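Local coordinates for putative lipoprotein YcdA (Bacillus subtilis subsp. subtilis str. 168, PDB 4R4G) that is of unknown function but is probably a membrane-anchored lipoprotein, built from an Ig-like N-terminal domain and a mixed alpha/beta C-terminal domain, at residues K300-D303 with I304-Q308. Sequence-based numbering, arbitrary orientation.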
ATOM      1  N   LYS A 300      -0.944  -6.244  -6.360  1.00 78.93           N
ATOM      2  CA  LYS A 300      -0.038  -6.767  -7.372  1.00 81.26           C
ATOM      3  C   LYS A 300      -0.045  -5.851  -8.584  1.00 86.26           C
ATOM      4  O   LYS A 300      -1.109  -5.566  -9.134  1.00 85.78           O
ATOM      5  CB  LYS A 300      -0.429  -8.216  -7.739  1.00 87.17           C
ATOM      6  CG  LYS A 300       0.192  -9.263  -6.799  1.00112.40           C
ATOM      7  CD  LYS A 300      -0.516 -10.635  -6.811  1.00125.50           C
ATOM      8  CE  LYS A 300       0.336 -11.724  -6.181  1.00137.46           C
ATOM      9  NZ  LYS A 300      -0.429 -12.981  -5.937  1.00145.64           N
ATOM     10  N   LYS A 301       1.153  -5.383  -8.992  1.00 84.22           N
ATOM     11  CA  LYS A 301       1.356  -4.473 -10.128  1.00 85.42           C
ATOM     12  C   LYS A 301       1.503  -5.230 -11.454  1.00 93.32           C
ATOM     13  O   LYS A 301       2.125  -6.293 -11.494  1.00 94.67           O
ATOM     14  CB  LYS A 301       2.603  -3.600  -9.882  1.00 87.12           C
ATOM     15  CG  LYS A 301       2.844  -2.488 -10.908  1.00101.28           C
ATOM     16  CD  LYS A 301       4.092  -1.672 -10.595  1.00109.72           C
ATOM     17  CE  LYS A 301       5.380  -2.222 -11.180  1.00124.20           C
ATOM     18  NZ  LYS A 301       6.561  -1.384 -10.806  1.00127.96           N
ATOM     19  N   ASN A 302       0.957  -4.661 -12.541  1.00 91.88           N
ATOM     20  CA  ASN A 302       1.069  -5.228 -13.878  1.00 95.52           C
ATOM     21  C   ASN A 302       2.224  -4.514 -14.643  1.00104.51           C
ATOM     22  O   ASN A 302       3.096  -3.913 -14.004  1.00101.33           O
ATOM     23  CB  ASN A 302      -0.280  -5.163 -14.616  1.00 92.58           C
ATOM     24  CG  ASN A 302      -0.730  -3.821 -15.153  1.00105.13           C
ATOM     25  OD1 ASN A 302      -0.182  -2.754 -14.856  1.00100.03           O
ATOM     26  ND2 ASN A 302      -1.728  -3.861 -16.015  1.00 92.62           N
ATOM     27  N   ASP A 303       2.240  -4.608 -15.996  1.00108.23           N
ATOM     28  CA  ASP A 303       3.275  -3.992 -16.840  1.00111.52           C
ATOM     29  C   ASP A 303       3.072  -2.477 -16.956  1.00114.36           C
ATOM     30  O   ASP A 303       4.045  -1.723 -16.879  1.00114.07           O
ATOM     31  CB  ASP A 303       3.301  -4.611 -18.260  1.00119.20           C
ATOM     32  CG  ASP A 303       3.106  -6.113 -18.326  1.00137.32           C
ATOM     33  OD1 ASP A 303       1.929  -6.574 -18.184  1.00138.85           O
ATOM     34  OD2 ASP A 303       4.108  -6.829 -18.557  1.00144.06           O
ATOM     35  N   ILE A 304       1.803  -2.047 -17.144  1.00109.71           N
ATOM     36  CA  ILE A 304       1.341  -0.665 -17.332  1.00108.75           C
ATOM     37  C   ILE A 304       1.155   0.062 -15.953  1.00106.71           C
ATOM     38  O   ILE A 304       0.550   1.133 -15.900  1.00105.39           O
ATOM     39  CB  ILE A 304       0.050  -0.735 -18.226  1.00114.57           C
ATOM     40  CG1 ILE A 304       0.403  -0.959 -19.729  1.00119.71           C
ATOM     41  CG2 ILE A 304      -0.992   0.383 -18.030  1.00114.40           C
ATOM     42  CD1 ILE A 304       1.276   0.144 -20.484  1.00127.06           C
ATOM     43  N   ASP A 305       1.793  -0.472 -14.881  1.00100.09           N
ATOM     44  CA  ASP A 305       1.813   0.027 -13.495  1.00 96.25           C
ATOM     45  C   ASP A 305       0.391   0.331 -12.975  1.00 97.43           C
ATOM     46  O   ASP A 305      -0.018   1.483 -12.767  1.00 96.58           O
ATOM     47  CB  ASP A 305       2.771   1.220 -13.318  1.00 97.91           C
ATOM     48  CG  ASP A 305       4.226   0.810 -13.122  1.00113.41           C
ATOM     49  OD1 ASP A 305       4.686  -0.138 -13.817  1.00116.53           O
ATOM     50  OD2 ASP A 305       4.911   1.435 -12.285  1.00121.15           O
ATOM     51  N   GLN A 306      -0.360  -0.757 -12.813  1.00 91.61           N
ATOM     52  CA  GLN A 306      -1.717  -0.796 -12.309  1.00 88.74           C
ATOM     53  C   GLN A 306      -1.745  -1.777 -11.173  1.00 92.50           C
ATOM     54  O   GLN A 306      -1.206  -2.874 -11.301  1.00 93.40           O
ATOM     55  CB  GLN A 306      -2.687  -1.202 -13.408  1.00 91.25           C
ATOM     56  CG  GLN A 306      -2.866  -0.162 -14.485  1.00 79.57           C
ATOM     57  CD  GLN A 306      -3.752  -0.687 -15.571  1.00 96.89           C
ATOM     58  OE1 GLN A 306      -3.639  -1.836 -16.003  1.00 92.73           O
ATOM     59  NE2 GLN A 306      -4.676   0.133 -16.033  1.00 97.89           N
ATOM     60  N   TRP A 307      -2.326  -1.388 -10.049  1.00 87.51           N
ATOM     61  CA  TRP A 307      -2.354  -2.264  -8.895  1.00 86.22           C
ATOM     62  C   TRP A 307      -3.707  -2.951  -8.746  1.00 88.51           C
ATOM     63  O   TRP A 307      -4.755  -2.341  -8.963  1.00 87.86           O
ATOM     64  CB  TRP A 307      -1.975  -1.490  -7.644  1.00 83.43           C
ATOM     65  CG  TRP A 307      -0.554  -1.022  -7.670  1.00 84.88           C
ATOM     66  CD1 TRP A 307      -0.086   0.152  -8.186  1.00 88.44           C
ATOM     67  CD2 TRP A 307       0.588  -1.743  -7.207  1.00 84.54           C
ATOM     68  NE1 TRP A 307       1.279   0.222  -8.037  1.00 88.05           N
ATOM     69  CE2 TRP A 307       1.722  -0.931  -7.440  1.00 88.77           C
ATOM     70  CE3 TRP A 307       0.770  -3.003  -6.610  1.00 85.83           C
ATOM     71  CZ2 TRP A 307       3.008  -1.315  -7.051  1.00 87.39           C
ATOM     72  CZ3 TRP A 307       2.050  -3.395  -6.248  1.00 87.37           C
ATOM     73  CH2 TRP A 307       3.148  -2.552  -6.452  1.00 87.64           C
ATOM     74  N   GLN A 308      -3.662  -4.246  -8.408  1.00 83.82           N
ATOM     75  CA  GLN A 308      -4.830  -5.101  -8.288  1.00 82.98           C
ATOM     76  C   GLN A 308      -4.912  -5.828  -6.953  1.00 84.07           C
ATOM     77  O   GLN A 308      -3.895  -6.186  -6.355  1.00 82.18           O
ATOM     78  CB  GLN A 308      -4.824  -6.142  -9.414  1.00 86.82           C
ATOM     79  CG  GLN A 308      -5.573  -5.717 -10.665  1.00 98.19           C
ATOM     80  CD  GLN A 308      -5.582  -6.807 -11.705  1.00119.63           C
ATOM     81  OE1 GLN A 308      -4.533  -7.195 -12.250  1.00123.30           O
ATOM     82  NE2 GLN A 308      -6.768  -7.310 -12.017  1.00106.16           N
TER
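Gln306 OE1 accepts the amide of Asn302 at 2.8 Å from ND2, on an OE1 lone pair in the carbonyl plane, although OE1 itself sits 31° out of the Asn302 amide plane. This bond lies at the turn of the beta hairpin that joins strand 293-301 to strand 307-308 in the C-terminal domain. Asn302 CG stands between its own N and carbonyl carbon (chi1 75°), which points OD1 into the turn, 2.9 Å from Gln306 N, for a weak bond. The Asn302 backbone N donates to Gln306 O. The other end of the Gln306 amide, NE2, is hydrogen-bonded to Lys168 O, which links the turn to helix 165-170. Reciprocal bonds of 3.0 Å, Lys300 N to Gln308 O and Gln308 N to Lys300 O, establish the antiparallel pairing. On the sheet face that Lys301 and Trp307 share, Lys301 CB makes a CH-pi contact, 3.5 Å from the six-membered ring centroid and 4° off its normal, while the indole also packs on helix 145-157. With Trp307 cut back to an alanine, Lys301 CB is likely to lose its aromatic support and a gap to open beside Ala149. Beyond the ring, Lys301 bends at chi3 and runs beside Asp305, its NZ forming a long salt bridge with OD2 at 3.6 Å.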